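Local coordinates for protein fiber (Bovine adenovirus 4, PDB 4UE0) that forms the trimeric head domain of the adenovirus fibre, which probably attaches the virion to a receptor on the host cell, at residues S104-P107 with N108-V111; T75-L78 with P79-I83. All blocks are in the same frame, centred on the assembly; numbering follows the deposited sequence. Where two conformers were deposited one is given.

Contact 1. Residues S104-P107 with N108-V111; sequences SLEP and NIMV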
ATOM      1  N   SER A 104      16.160  -7.359  11.068  1.00 13.90           N
ATOM      2  CA  SER A 104      15.358  -8.176  11.961  1.00 13.60           C
ATOM      3  C   SER A 104      14.155  -7.405  12.494  1.00 13.40           C
ATOM      4  O   SER A 104      14.249  -6.258  12.887  1.00 14.20           O
ATOM      5  CB  SER A 104      16.218  -8.725  13.104  1.00 15.60           C
ATOM      6  OG  SER A 104      16.727  -7.686  13.922  1.00 20.37           O
ATOM      7  N   LEU A 105      13.024  -8.086  12.527  1.00 12.05           N
ATOM      8  CA  LEU A 105      11.812  -7.495  13.063  1.00 11.60           C
ATOM      9  C   LEU A 105      11.889  -7.400  14.599  1.00 12.42           C
ATOM     10  O   LEU A 105      12.592  -8.160  15.261  1.00 14.28           O
ATOM     11  CB  LEU A 105      10.598  -8.328  12.643  1.00 12.50           C
ATOM     12  CG  LEU A 105      10.373  -8.458  11.145  1.00 12.83           C
ATOM     13  CD1 LEU A 105       9.221  -9.413  10.880  1.00 13.63           C
ATOM     14  CD2 LEU A 105      10.062  -7.126  10.528  1.00 13.85           C
ATOM     15  N   GLU A 106      11.183  -6.425  15.163  1.00 12.64           N
ATOM     16  CA  GLU A 106      11.044  -6.331  16.610  1.00 13.75           C
ATOM     17  C   GLU A 106      10.020  -7.351  17.086  1.00 13.59           C
ATOM     18  O   GLU A 106       8.892  -7.380  16.586  1.00 14.37           O
ATOM     19  CB  GLU A 106      10.548  -4.955  17.038  0.50 15.21           C
ATOM     20  CG  GLU A 106      11.438  -3.816  16.601  0.50 16.43           C
ATOM     21  CD  GLU A 106      12.766  -3.827  17.305  0.50 19.97           C
ATOM     22  OE1 GLU A 106      12.812  -4.145  18.511  0.50 27.27           O
ATOM     23  OE2 GLU A 106      13.773  -3.505  16.652  0.50 24.57           O
ATOM     24  N   PRO A 107      10.360  -8.165  18.090  1.00 14.37           N
ATOM     25  CA  PRO A 107       9.360  -9.085  18.605  1.00 15.56           C
ATOM     26  C   PRO A 107       8.144  -8.386  19.215  1.00 13.88           C
ATOM     27  O   PRO A 107       8.284  -7.368  19.874  1.00 14.70           O
ATOM     28  CB  PRO A 107      10.122  -9.839  19.714  1.00 17.39           C
ATOM     29  CG  PRO A 107      11.578  -9.669  19.400  1.00 20.29           C
ATOM     30  CD  PRO A 107      11.654  -8.312  18.779  1.00 15.48           C
ATOM     31  N   ASN A 108       6.980  -8.991  19.039  1.00 14.31           N
ATOM     32  CA  ASN A 108       5.764  -8.610  19.768  1.00 15.51           C
ATOM     33  C   ASN A 108       5.242  -7.206  19.449  1.00 15.29           C
ATOM     34  O   ASN A 108       4.560  -6.592  20.253  1.00 17.25           O
ATOM     35  CB  ASN A 108       5.946  -8.822  21.280  1.00 18.02           C
ATOM     36  CG  ASN A 108       6.465 -10.212  21.587  1.00 20.01           C
ATOM     37  OD1 ASN A 108       7.483 -10.390  22.287  1.00 26.11           O
ATOM     38  ND2 ASN A 108       5.815 -11.193  21.013  1.00 20.23           N
ATOM     39  N   ILE A 109       5.554  -6.744  18.246  1.00 13.41           N
ATOM     40  CA  ILE A 109       5.027  -5.507  17.732  1.00 13.49           C
ATOM     41  C   ILE A 109       4.418  -5.806  16.364  1.00 11.94           C
ATOM     42  O   ILE A 109       5.021  -6.483  15.531  1.00 11.85           O
ATOM     43  CB  ILE A 109       6.143  -4.429  17.597  1.00 13.89           C
ATOM     44  CG1 ILE A 109       6.694  -4.078  18.971  1.00 15.93           C
ATOM     45  CG2 ILE A 109       5.593  -3.211  16.851  1.00 13.46           C
ATOM     46  CD1 ILE A 109       7.779  -3.032  18.935  1.00 18.54           C
ATOM     47  N   MET A 110       3.227  -5.282  16.113  1.00 11.81           N
ATOM     48  CA  MET A 110       2.556  -5.539  14.864  1.00 10.74           C
ATOM     49  C   MET A 110       3.336  -4.991  13.662  1.00 10.66           C
ATOM     50  O   MET A 110       3.877  -3.896  13.716  1.00 11.10           O
ATOM     51  CB  MET A 110       1.164  -4.906  14.872  1.00 11.27           C
ATOM     52  CG  MET A 110       0.242  -5.459  13.800  1.00 12.47           C
ATOM     53  SD  MET A 110      -0.297  -7.176  14.060  1.00 14.30           S
ATOM     54  CE  MET A 110      -1.363  -6.949  15.471  1.00 15.78           C
ATOM     55  N   VAL A 111       3.352  -5.753  12.583  1.00 10.03           N
ATOM     56  CA  VAL A 111       3.931  -5.363  11.293  1.00  9.54           C
ATOM     57  C   VAL A 111       2.760  -5.017  10.387  1.00  9.65           C
ATOM     58  O   VAL A 111       1.792  -5.785  10.306  1.00 11.14           O
ATOM     59  CB  VAL A 111       4.750  -6.500  10.679  1.00 10.45           C
ATOM     60  CG1 VAL A 111       5.302  -6.116   9.324  1.00 10.47           C
ATOM     61  CG2 VAL A 111       5.891  -6.924  11.595  1.00 10.75           C
TER
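Leu105 and Val111 meet branch against branch across the mouth of a turn, CD1 of Leu105 lying 4.2 Å from CG2 of Val111. One step nearer the bend there is a second carbon contact, CD1 of Ile109 reaching 3.9 Å from CB of Glu106. That methyl is carried back across the turn because CG1 lies beside the backbone N (chi1 -64°) and the chain then runs straight out.

The backbone follows a type II beta turn from Glu106 to Ile109, with Pro107 and Asn108 at its corners; Asn108 has a positive phi of 65°, in the left-handed region. Yet the turn is a wide one: O of Glu106 stands 3.8 Å from N of Ile109, and no hydrogen bond joins them. On the outer side, OD1 of Asn108 approaches CB of Pro107 at 3.7 Å, a van der Waals contact only.

Bridging is supplied from outside instead. The Gln76 side chain on strand 70-77 accepts from Glu106 N through OE1 and donates to Ile109 O through NE2, while Leu105 rests on Tyr86 of strand 83-93. The loop itself connects strand 96-101 to strand 114-120.

Contact 2. Residues T75-L78 with P79-I83; sequences TQQL and PDKTI
Gln77 and Ile83 form an antiparallel, non-hydrogen-bonded pair where the chain doubles back, and their side chains lie on the same face of the sheet. The Gln77 chain can be followed outward atom by atom. CB of Gln77 sits 3.6 Å from CD1 of Ile83, and CG of Gln77 stays against that methyl at 3.7 Å. With CG anti to the backbone N (chi1 178°) and the chain extended beyond it, the amide divides its contacts: OE1 of Gln77 remains 4.0 Å from CD1 of Ile83, while the other branch runs beside the Lys81 chain, which points the same way. There NE2 of Gln77 lies 3.6 Å from both CD and CE of Lys81, a van der Waals contact with methylenes. Both of these chains pack against Ser102 of the second subunit. The other branch of Ile83, CG2, lies 3.7 Å from CB of Thr75, whose hydroxyl bonds to Tyr71 of the second subunit.

Two backbone bonds close the loop. N of Leu78 donates to O of Thr82 over 2.8 Å and is nearly straight, at 168°. N of Lys81 donates to O of Leu78, also over 2.8 Å, but meets that carbonyl from above its plane. Within the loop, OD1 of Asp80 accepts from N of Thr82 at 3.0 Å, which makes an Asx turn. It also takes the Thr82 hydroxyl, on the syn side of the carboxylate; since Thr82 has two conformers, this second bond describes one of them only.

A type I turn from Leu78 to Lys81, a positive phi at Lys81 and the two backbone bonds together identify a beta hairpin closed by a type I turn with a G1 beta bulge, here connecting strands 70-77 and 83-93.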
ATOM      1  N   THR A  75       6.131  -1.674   7.981  1.00  9.54           N
ATOM      2  CA  THR A  75       6.637  -0.931   9.124  1.00  9.40           C
ATOM      3  C   THR A  75       6.265  -1.610  10.432  1.00  9.58           C
ATOM      4  O   THR A  75       5.347  -2.411  10.515  1.00 10.26           O
ATOM      5  CB  THR A  75       6.105   0.518   9.165  1.00 10.96           C
ATOM      6  OG1 THR A  75       4.702   0.527   9.466  1.00 11.78           O
ATOM      7  CG2 THR A  75       6.393   1.278   7.862  1.00 11.35           C
ATOM      8  N   GLN A  76       7.013  -1.208  11.455  1.00  9.94           N
ATOM      9  CA  GLN A  76       6.611  -1.406  12.852  1.00 10.11           C
ATOM     10  C   GLN A  76       6.753  -0.078  13.601  1.00 11.24           C
ATOM     11  O   GLN A  76       7.637   0.723  13.309  1.00 11.75           O
ATOM     12  CB  GLN A  76       7.488  -2.429  13.574  1.00 10.93           C
ATOM     13  CG  GLN A  76       7.311  -3.846  13.075  1.00 11.23           C
ATOM     14  CD  GLN A  76       8.217  -4.788  13.818  1.00 11.44           C
ATOM     15  OE1 GLN A  76       9.442  -4.623  13.828  1.00 12.18           O
ATOM     16  NE2 GLN A  76       7.639  -5.774  14.492  1.00 12.66           N
ATOM     17  N   GLN A  77       5.853   0.134  14.543  1.00 10.96           N
ATOM     18  CA  GLN A  77       5.882   1.294  15.429  1.00 11.96           C
ATOM     19  C   GLN A  77       6.476   0.863  16.746  1.00 15.27           C
ATOM     20  O   GLN A  77       5.925   0.002  17.433  1.00 16.39           O
ATOM     21  CB  GLN A  77       4.480   1.827  15.614  1.00 12.89           C
ATOM     22  CG  GLN A  77       4.397   3.012  16.550  1.00 13.43           C
ATOM     23  CD  GLN A  77       3.041   3.637  16.592  1.00 13.17           C
ATOM     24  OE1 GLN A  77       2.432   3.857  15.571  1.00 13.92           O
ATOM     25  NE2 GLN A  77       2.581   3.965  17.781  1.00 17.23           N
ATOM     26  N   LEU A  78       7.632   1.446  17.054  1.00 17.02           N
ATOM     27  CA  LEU A  78       8.396   1.062  18.234  1.00 21.63           C
ATOM     28  C   LEU A  78       7.783   1.677  19.478  1.00 23.81           C
ATOM     29  O   LEU A  78       6.970   2.590  19.397  1.00 22.71           O
ATOM     30  CB  LEU A  78       9.846   1.469  18.064  1.00 24.65           C
ATOM     31  CG  LEU A  78      10.722   0.543  17.230  1.00 31.19           C
ATOM     32  CD1 LEU A  78      10.008  -0.459  16.343  1.00 33.78           C
ATOM     33  CD2 LEU A  78      11.670   1.384  16.397  1.00 36.76           C
ATOM     34  N   PRO A  79       8.152   1.162  20.651  1.00 28.74           N
ATOM     35  CA  PRO A  79       7.528   1.677  21.868  1.00 30.32           C
ATOM     36  C   PRO A  79       7.653   3.200  22.080  1.00 28.68           C
ATOM     37  O   PRO A  79       6.751   3.802  22.668  1.00 35.68           O
ATOM     38  CB  PRO A  79       8.258   0.922  22.971  1.00 34.79           C
ATOM     39  CG  PRO A  79       8.664  -0.363  22.327  1.00 37.30           C
ATOM     40  CD  PRO A  79       9.040   0.018  20.929  1.00 32.19           C
ATOM     41  N   ASP A  80       8.750   3.804  21.597  1.00 27.92           N
ATOM     42  CA  ASP A  80       8.973   5.260  21.661  1.00 28.68           C
ATOM     43  C   ASP A  80       8.276   6.030  20.523  1.00 25.23           C
ATOM     44  O   ASP A  80       8.530   7.229  20.345  1.00 25.74           O
ATOM     45  CB  ASP A  80      10.482   5.570  21.674  1.00 32.54           C
ATOM     46  CG  ASP A  80      11.214   5.121  20.402  1.00 32.51           C
ATOM     47  OD1 ASP A  80      10.558   4.683  19.431  1.00 28.51           O
ATOM     48  OD2 ASP A  80      12.469   5.227  20.379  1.00 46.26           O
ATOM     49  N   LYS A  81       7.459   5.316  19.743  1.00 22.35           N
ATOM     50  CA  LYS A  81       6.641   5.848  18.649  1.00 22.18           C
ATOM     51  C   LYS A  81       7.433   6.142  17.377  1.00 18.75           C
ATOM     52  O   LYS A  81       6.867   6.626  16.416  1.00 20.37           O
ATOM     53  CB  LYS A  81       5.816   7.085  19.048  1.00 24.54           C
ATOM     54  CG  LYS A  81       5.138   7.015  20.403  1.00 31.96           C
ATOM     55  CD  LYS A  81       3.929   6.107  20.411  1.00 39.72           C
ATOM     56  CE  LYS A  81       2.669   6.843  19.986  1.00 41.78           C
ATOM     57  NZ  LYS A  81       2.100   7.684  21.067  1.00 51.07           N
ATOM     58  N   THR A  82       8.729   5.857  17.367  1.00 19.06           N
ATOM     59  CA  THR A  82       9.469   5.903  16.113  1.00 19.77           C
ATOM     60  C   THR A  82       8.987   4.765  15.194  1.00 15.26           C
ATOM     61  O   THR A  82       8.511   3.724  15.665  1.00 16.27           O
ATOM     62  CB  THR A  82      10.988   5.785  16.299  0.50 19.76           C
ATOM     63  OG1 THR A  82      11.277   4.546  16.929  0.50 25.02           O
ATOM     64  CG2 THR A  82      11.515   6.913  17.161  0.50 19.16           C
ATOM     65  N   ILE A  83       9.116   4.985  13.896  1.00 14.25           N
ATOM     66  CA  ILE A  83       8.675   4.019  12.887  1.00 12.65           C
ATOM     67  C   ILE A  83       9.877   3.441  12.180  1.00 13.36           C
ATOM     68  O   ILE A  83      10.704   4.179  11.669  1.00 14.66           O
ATOM     69  CB  ILE A  83       7.752   4.685  11.855  1.00 12.98           C
ATOM     70  CG1 ILE A  83       6.561   5.375  12.551  1.00 12.88           C
ATOM     71  CG2 ILE A  83       7.270   3.644  10.861  1.00 13.36           C
ATOM     72  CD1 ILE A  83       5.713   4.436  13.406  1.00 12.57           C
TER

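In the fold
Contact 2 comes first along the chain and contact 1 follows, with strands 83-93 and 96-101 between them. Their centres nevertheless lie about 10 Å apart, on the same side of the chain's centre, so two connections distant in sequence form neighbouring parts of one end of the head. The hairpin of contact 2 joins two adjacent strands of the four-stranded sheet 51-55, 96-101, 83-93 and 70-77, whereas contact 1 belongs to the passage from that sheet to the other. Besides the Gln76 amide bonds, CG2 of Ile109 packs against O of Gln77 at 3.3 Å. Both contacts also touch the second subunit, which places this end of the domain at the trimer interface.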